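Local coordinates for amidohydrolase (Thermotoga maritima, PDB 3OOQ), which probably hydrolyses amide-type bonds as an amidohydrolase, perhaps with allantoinase activity, at residues N81-P86 with G120-V125; M152-N157 with A223-H228. One frame throughout, in Å; residues are numbered along the deposited sequence.

Contact 1 of 2, residues N81-P86 with G120-V125; sequences NEATDP and GSANPV
The backbones of Asn-81 to Pro-86 and Gly-120 to Val-125, nearly all irregular loop, approach most closely at Pro-86 and Asn-123, whose CA atoms are 4.6 Å apart. One direct main-chain bond joins them, from Val-125 N to Pro-86 O (3.0 Å). Two successive inverse gamma turns, centred on Glu-82 and Ala-83, curl the first segment. Asn-123 reaches into this curl: its ND2 donates to Glu-82 O at 3.0 Å and 172°, with the oxygen in the plane of the amide. Tyr-162 OH bonds its OD1 and Thr-88 OG1 its ND2, fixing the rotation of the amide. Asn-81 uses both ends of its amide. Its CG, anti to the carbonyl carbon (chi1 -76°), turns the group toward Gly-120 to Ala-122, where OD1 accepts Ala-122 N at 3.1 Å, the donor standing above the carbonyl plane. One water accepts from Asn-123 N and probably donates to OD1 of Asn-81; another accepts from its ND2 and from Ser-121 N. Glycine suits position 120, where a CB would collide with Asn-81 ND2. Small apolar groups fill the rest: Ala-83 CB meets Ala-122 CB at 3.9 Å, and Pro-86 CB rests on Pro-124 CD at 3.7 Å. The arrangement joins the loops following parallel strands 54-64 and 112-117, at the C-terminal end of the barrel strands, the side on which active sites of the TIM-barrel-like amidohydrolases lie.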
ATOM      1  N   ASN F  81      24.727   0.937   7.286  1.00 22.17           N
ATOM      2  CA  ASN F  81      23.670   0.420   8.171  1.00 21.17           C
ATOM      3  C   ASN F  81      22.895  -0.701   7.509  1.00 20.31           C
ATOM      4  O   ASN F  81      22.201  -0.464   6.525  1.00 20.23           O
ATOM      5  CB  ASN F  81      22.677   1.522   8.574  1.00 20.99           C
ATOM      6  CG  ASN F  81      23.234   2.474   9.630  1.00 26.07           C
ATOM      7  OD1 ASN F  81      23.431   2.103  10.788  1.00 21.24           O
ATOM      8  ND2 ASN F  81      23.462   3.719   9.232  1.00 21.41           N
ATOM      9  N   GLU F  82      23.012  -1.909   8.058  1.00 19.99           N
ATOM     10  CA  GLU F  82      22.209  -3.045   7.619  1.00 20.61           C
ATOM     11  C   GLU F  82      20.860  -2.982   8.363  1.00 20.88           C
ATOM     12  O   GLU F  82      20.560  -3.797   9.259  1.00 20.51           O
ATOM     13  CB  GLU F  82      22.948  -4.370   7.871  1.00 21.28           C
ATOM     14  CG  GLU F  82      22.237  -5.604   7.321  1.00 20.34           C
ATOM     15  CD  GLU F  82      21.839  -5.429   5.874  1.00 21.61           C
ATOM     16  OE1 GLU F  82      20.618  -5.371   5.597  1.00 21.70           O
ATOM     17  OE2 GLU F  82      22.742  -5.300   5.022  1.00 20.79           O
ATOM     18  N   ALA F  83      20.059  -1.993   7.976  1.00 20.34           N
ATOM     19  CA  ALA F  83      18.861  -1.617   8.715  1.00 20.47           C
ATOM     20  C   ALA F  83      17.651  -2.473   8.343  1.00 20.80           C
ATOM     21  O   ALA F  83      16.554  -1.952   8.151  1.00 21.74           O
ATOM     22  CB  ALA F  83      18.570  -0.128   8.503  1.00 19.81           C
ATOM     23  N   THR F  84      17.861  -3.787   8.255  1.00 20.09           N
ATOM     24  CA  THR F  84      16.809  -4.744   7.894  1.00 20.25           C
ATOM     25  C   THR F  84      16.605  -5.781   8.986  1.00 20.65           C
ATOM     26  O   THR F  84      15.906  -6.784   8.783  1.00 21.41           O
ATOM     27  CB  THR F  84      17.196  -5.497   6.621  1.00 20.29           C
ATOM     28  OG1 THR F  84      18.464  -6.140   6.833  1.00 17.80           O
ATOM     29  CG2 THR F  84      17.314  -4.519   5.458  1.00 17.81           C
ATOM     30  N   ASP F  85      17.234  -5.547  10.138  1.00 19.83           N
ATOM     31  CA  ASP F  85      17.273  -6.517  11.224  1.00 19.69           C
ATOM     32  C   ASP F  85      17.951  -5.821  12.405  1.00 18.31           C
ATOM     33  O   ASP F  85      19.076  -5.322  12.258  1.00 17.22           O
ATOM     34  CB  ASP F  85      18.078  -7.758  10.787  1.00 20.33           C
ATOM     35  CG  ASP F  85      18.089  -8.862  11.836  1.00 27.31           C
ATOM     36  OD1 ASP F  85      18.328 -10.024  11.460  1.00 22.40           O
ATOM     37  OD2 ASP F  85      17.896  -8.598  13.032  1.00 20.08           O
ATOM     38  N   PRO F  86      17.278  -5.767  13.575  1.00 18.27           N
ATOM     39  CA  PRO F  86      17.861  -4.967  14.663  1.00 17.98           C
ATOM     40  C   PRO F  86      19.088  -5.621  15.325  1.00 17.73           C
ATOM     41  O   PRO F  86      19.741  -4.987  16.140  1.00 17.85           O
ATOM     42  CB  PRO F  86      16.687  -4.799  15.659  1.00 18.05           C
ATOM     43  CG  PRO F  86      15.792  -5.942  15.391  1.00 27.30           C
ATOM     44  CD  PRO F  86      15.955  -6.319  13.933  1.00 18.43           C
ATOM     45  N   GLY F 120      26.856   2.220  11.485  1.00 20.45           N
ATOM     46  CA  GLY F 120      26.137   3.334  12.094  1.00 20.83           C
ATOM     47  C   GLY F 120      25.227   2.908  13.249  1.00 22.05           C
ATOM     48  O   GLY F 120      25.446   1.878  13.904  1.00 22.68           O
ATOM     49  N   SER F 121      24.196   3.703  13.493  1.00 22.11           N
ATOM     50  CA  SER F 121      23.416   3.582  14.715  1.00 22.84           C
ATOM     51  C   SER F 121      21.948   3.205  14.454  1.00 22.13           C
ATOM     52  O   SER F 121      21.070   3.451  15.280  1.00 21.82           O
ATOM     53  CB  SER F 121      23.488   4.900  15.468  1.00 23.85           C
ATOM     54  OG  SER F 121      22.943   5.946  14.678  1.00 32.27           O
ATOM     55  N   ALA F 122      21.689   2.608  13.297  1.00 21.01           N
ATOM     56  CA  ALA F 122      20.347   2.133  12.980  1.00 20.47           C
ATOM     57  C   ALA F 122      19.928   0.979  13.877  1.00 19.87           C
ATOM     58  O   ALA F 122      18.760   0.902  14.285  1.00 20.38           O
ATOM     59  CB  ALA F 122      20.271   1.713  11.510  1.00 19.84           C
ATOM     60  N   ASN F 123      20.861   0.068  14.162  1.00 19.01           N
ATOM     61  CA  ASN F 123      20.522  -1.177  14.854  1.00 18.71           C
ATOM     62  C   ASN F 123      20.901  -1.202  16.320  1.00 18.70           C
ATOM     63  O   ASN F 123      21.998  -0.761  16.662  1.00 18.65           O
ATOM     64  CB  ASN F 123      21.200  -2.370  14.197  1.00 18.35           C
ATOM     65  CG  ASN F 123      20.739  -2.597  12.774  1.00 26.03           C
ATOM     66  OD1 ASN F 123      19.782  -1.986  12.323  1.00 18.55           O
ATOM     67  ND2 ASN F 123      21.425  -3.481  12.065  1.00 17.36           N
ATOM     68  N   PRO F 124      20.008  -1.750  17.179  1.00 18.25           N
ATOM     69  CA  PRO F 124      20.397  -2.038  18.562  1.00 18.78           C
ATOM     70  C   PRO F 124      21.764  -2.735  18.605  1.00 19.61           C
ATOM     71  O   PRO F 124      22.620  -2.329  19.394  1.00 19.95           O
ATOM     72  CB  PRO F 124      19.257  -2.924  19.065  1.00 18.26           C
ATOM     73  CG  PRO F 124      18.016  -2.342  18.360  1.00 14.41           C
ATOM     74  CD  PRO F 124      18.556  -1.939  16.962  1.00 17.87           C
ATOM     75  N   VAL F 125      21.964  -3.743  17.749  1.00 19.70           N
ATOM     76  CA  VAL F 125      23.267  -4.406  17.570  1.00 19.59           C
ATOM     77  C   VAL F 125      23.622  -4.335  16.091  1.00 19.84           C
ATOM     78  O   VAL F 125      23.015  -5.022  15.267  1.00 20.31           O
ATOM     79  CB  VAL F 125      23.273  -5.886  18.059  1.00 19.78           C
ATOM     80  CG1 VAL F 125      24.708  -6.462  18.020  1.00 15.82           C
ATOM     81  CG2 VAL F 125      22.721  -6.008  19.497  1.00 15.47           C
TER
HETATM   82  O   HOH W   1      23.399  -0.208  12.351  1.00 16.21           O
HETATM   83  O   HOH W   2      23.925   5.816  11.374  1.00 25.51           O

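Contact 2 of 2, residues M152-N157 with A223-H228; sequences MAFGEN and ARMHAH
Selenomethionines Met-152 and Met-225 lie side by side on one face of the sheet, pointing the same way, with SE of Met-152 3.8 Å from CE of Met-225. The large ring of Phe-154 reaches far enough to meet that same methyl at its edge, CZ at 3.6 Å, while CE of Met-152 presses on Ala-223 CB at a tight 3.5 Å. Long, flexible methionines can bend to fill such a space, and alanine is small enough to accept the methyl. Phe-183 and Ile-179 of helix 172-198 and Ala-236 of helix 230-243 add to this core. Beneath it, strands 143-153 and 223-227 pair in parallel: Met-152 N donates to Arg-224 O (2.8 Å), His-226 N to Met-152 O, and Phe-154 N to His-226 O. Joined through intervening helices, they form a beta-alpha-beta crossover of the barrel-like sheet. The opposite face carries Ala-153 and His-226, whose CB atoms are 4.0 Å apart. CG anti to the backbone N (chi1 166°) swings the imidazole alongside the turn after strand 143-153, where this flat group offers ND1 in a weak bond to Phe-154 O at 3.4 Å; the ring also meets His-251. Replacing His-226 by an alanine would probably cost that bond and open a gap beside Ala-153 and Asn-157. The Asn-157 side chain runs at about a right angle to that of His-226, its amide plane tilted 35° from the ring; Ser-121 is the partner of its ND2, Lys-280 of its OD1.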
HETATM    1  N   MSE F 152      26.823  -0.967  18.999  1.00 19.82           N
HETATM    2  CA  MSE F 152      25.451  -1.061  19.488  1.00 21.64           C
HETATM    3  C   MSE F 152      24.908   0.348  19.568  1.00 19.80           C
HETATM    4  O   MSE F 152      25.685   1.295  19.567  1.00 19.34           O
HETATM    5  CB  MSE F 152      25.394  -1.730  20.870  1.00 24.92           C
HETATM    6  CG  MSE F 152      25.932  -3.139  20.842  1.00 26.08           C
HETATM    7 SE   MSE F 152      26.049  -3.963  22.598  1.00 33.22          SE
HETATM    8  CE  MSE F 152      27.664  -5.026  22.296  1.00 25.52           C
ATOM      9  N   ALA F 153      23.581   0.484  19.617  1.00 18.59           N
ATOM     10  CA  ALA F 153      22.946   1.811  19.594  1.00 17.51           C
ATOM     11  C   ALA F 153      21.713   1.892  20.458  1.00 17.55           C
ATOM     12  O   ALA F 153      20.916   0.959  20.479  1.00 17.26           O
ATOM     13  CB  ALA F 153      22.596   2.220  18.164  1.00 16.61           C
ATOM     14  N   PHE F 154      21.574   3.043  21.124  1.00 17.24           N
ATOM     15  CA  PHE F 154      20.497   3.374  22.048  1.00 18.21           C
ATOM     16  C   PHE F 154      19.902   4.679  21.593  1.00 18.52           C
ATOM     17  O   PHE F 154      20.446   5.324  20.695  1.00 18.84           O
ATOM     18  CB  PHE F 154      21.073   3.559  23.473  1.00 18.94           C
ATOM     19  CG  PHE F 154      21.614   2.294  24.051  1.00 16.35           C
ATOM     20  CD1 PHE F 154      22.895   1.844  23.717  1.00 19.18           C
ATOM     21  CD2 PHE F 154      20.816   1.498  24.843  1.00 18.48           C
ATOM     22  CE1 PHE F 154      23.382   0.635  24.218  1.00 17.08           C
ATOM     23  CE2 PHE F 154      21.294   0.287  25.345  1.00 17.36           C
ATOM     24  CZ  PHE F 154      22.578  -0.137  25.038  1.00 18.11           C
ATOM     25  N   GLY F 155      18.782   5.065  22.199  1.00 19.02           N
ATOM     26  CA  GLY F 155      18.185   6.372  21.949  1.00 18.73           C
ATOM     27  C   GLY F 155      17.305   6.384  20.708  1.00 18.04           C
ATOM     28  O   GLY F 155      16.720   5.363  20.344  1.00 18.18           O
ATOM     29  N   GLU F 156      17.194   7.549  20.074  1.00 17.45           N
ATOM     30  CA  GLU F 156      16.175   7.786  19.034  1.00 17.84           C
ATOM     31  C   GLU F 156      16.363   6.958  17.774  1.00 18.30           C
ATOM     32  O   GLU F 156      15.378   6.470  17.214  1.00 18.82           O
ATOM     33  CB  GLU F 156      16.105   9.275  18.646  1.00 18.42           C
ATOM     34  CG  GLU F 156      15.626  10.213  19.772  1.00 21.82           C
ATOM     35  CD  GLU F 156      15.618  11.680  19.354  1.00 18.63           C
ATOM     36  OE1 GLU F 156      15.413  11.963  18.157  1.00 22.21           O
ATOM     37  OE2 GLU F 156      15.802  12.561  20.219  1.00 22.45           O
ATOM     38  N   ASN F 157      17.617   6.786  17.337  1.00 18.88           N
ATOM     39  CA  ASN F 157      17.891   6.167  16.028  1.00 20.20           C
ATOM     40  C   ASN F 157      17.330   4.747  15.892  1.00 20.42           C
ATOM     41  O   ASN F 157      16.510   4.507  15.012  1.00 21.17           O
ATOM     42  CB  ASN F 157      19.396   6.260  15.629  1.00 20.45           C
ATOM     43  CG  ASN F 157      19.860   7.694  15.389  1.00 29.95           C
ATOM     44  OD1 ASN F 157      19.064   8.622  15.405  1.00 21.45           O
ATOM     45  ND2 ASN F 157      21.169   7.878  15.183  1.00 20.65           N
ATOM     46  N   ALA F 223      32.338  -3.548  23.594  1.00 19.30           N
ATOM     47  CA  ALA F 223      31.135  -2.965  23.040  1.00 18.60           C
ATOM     48  C   ALA F 223      31.402  -1.485  22.752  1.00 18.32           C
ATOM     49  O   ALA F 223      31.992  -0.767  23.576  1.00 17.52           O
ATOM     50  CB  ALA F 223      29.973  -3.104  24.017  1.00 17.48           C
ATOM     51  N   ARG F 224      30.948  -1.041  21.589  1.00 18.62           N
ATOM     52  CA  ARG F 224      31.016   0.355  21.238  1.00 18.86           C
ATOM     53  C   ARG F 224      29.580   0.857  21.205  1.00 19.34           C
ATOM     54  O   ARG F 224      28.838   0.554  20.267  1.00 19.77           O
ATOM     55  CB  ARG F 224      31.747   0.519  19.897  1.00 19.31           C
ATOM     56  CG  ARG F 224      33.205  -0.028  19.871  1.00 20.85           C
ATOM     57  CD  ARG F 224      34.141   0.702  20.858  1.00 20.04           C
ATOM     58  NE  ARG F 224      34.182   2.135  20.536  1.00 22.12           N
ATOM     59  CZ  ARG F 224      35.103   2.729  19.781  1.00 20.64           C
ATOM     60  NH1 ARG F 224      36.125   2.037  19.290  1.00 22.49           N
ATOM     61  NH2 ARG F 224      35.002   4.024  19.505  1.00 22.34           N
HETATM   62  N   MSE F 225      29.192   1.623  22.227  1.00 19.35           N
HETATM   63  CA  MSE F 225      27.781   1.879  22.523  1.00 21.69           C
HETATM   64  C   MSE F 225      27.342   3.311  22.279  1.00 20.06           C
HETATM   65  O   MSE F 225      27.676   4.212  23.052  1.00 18.94           O
HETATM   66  CB  MSE F 225      27.453   1.441  23.956  1.00 25.19           C
HETATM   67  CG  MSE F 225      27.642  -0.046  24.122  1.00 23.21           C
HETATM   68 SE   MSE F 225      27.428  -0.680  25.940  1.00 33.96          SE
HETATM   69  CE  MSE F 225      25.794  -1.690  25.670  1.00 22.49           C
ATOM     70  N   HIS F 226      26.595   3.490  21.189  1.00 18.98           N
ATOM     71  CA  HIS F 226      26.103   4.790  20.717  1.00 18.37           C
ATOM     72  C   HIS F 226      25.002   5.262  21.668  1.00 17.57           C
ATOM     73  O   HIS F 226      23.981   4.579  21.806  1.00 17.09           O
ATOM     74  CB  HIS F 226      25.567   4.617  19.265  1.00 18.08           C
ATOM     75  CG  HIS F 226      24.726   5.751  18.749  1.00 19.50           C
ATOM     76  ND1 HIS F 226      23.429   5.996  19.178  1.00 20.24           N
ATOM     77  CD2 HIS F 226      24.983   6.679  17.797  1.00 18.72           C
ATOM     78  CE1 HIS F 226      22.936   7.038  18.524  1.00 18.62           C
ATOM     79  NE2 HIS F 226      23.865   7.478  17.686  1.00 21.87           N
ATOM     80  N   ALA F 227      25.211   6.411  22.314  1.00 16.89           N
ATOM     81  CA  ALA F 227      24.218   7.002  23.219  1.00 18.01           C
ATOM     82  C   ALA F 227      24.409   8.497  23.403  1.00 19.78           C
ATOM     83  O   ALA F 227      25.530   8.964  23.606  1.00 20.21           O
ATOM     84  CB  ALA F 227      24.228   6.310  24.602  1.00 18.12           C
ATOM     85  N   HIS F 228      23.305   9.242  23.371  1.00 20.45           N
ATOM     86  CA  HIS F 228      23.356  10.697  23.487  1.00 20.18           C
ATOM     87  C   HIS F 228      22.794  11.154  24.816  1.00 19.94           C
ATOM     88  O   HIS F 228      23.502  11.770  25.599  1.00 19.60           O
ATOM     89  CB  HIS F 228      22.595  11.369  22.328  1.00 20.65           C
ATOM     90  CG  HIS F 228      23.237  11.176  20.992  1.00 22.04           C
ATOM     91  ND1 HIS F 228      24.383  11.845  20.613  1.00 21.64           N
ATOM     92  CD2 HIS F 228      22.900  10.383  19.942  1.00 21.73           C
ATOM     93  CE1 HIS F 228      24.725  11.477  19.388  1.00 22.39           C
ATOM     94  NE2 HIS F 228      23.843  10.587  18.960  1.00 22.30           N
TER

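Contact 1 closes before contact 2 opens along the chain, and their centres are 11 Å apart on the same side of the chain's centre. They share one mixed sheet: strand 125-133, which begins at the end of contact 1, pairs antiparallel with strand 143-153, which in turn pairs with strand 223-227. The two contacts touch directly. Pro-124 O probably accepts a hydrogen bond from Ala-153 N at 3.0 Å, Ser-121 OG probably bonds Asn-157 ND2 at 2.7 Å, and Ser-121 CB packs against the His-226 ring. Helices 156-164 and 172-198 also serve both. Loops and the strand end carrying His-226 are thus probably held as one unit where the family's active site is expected.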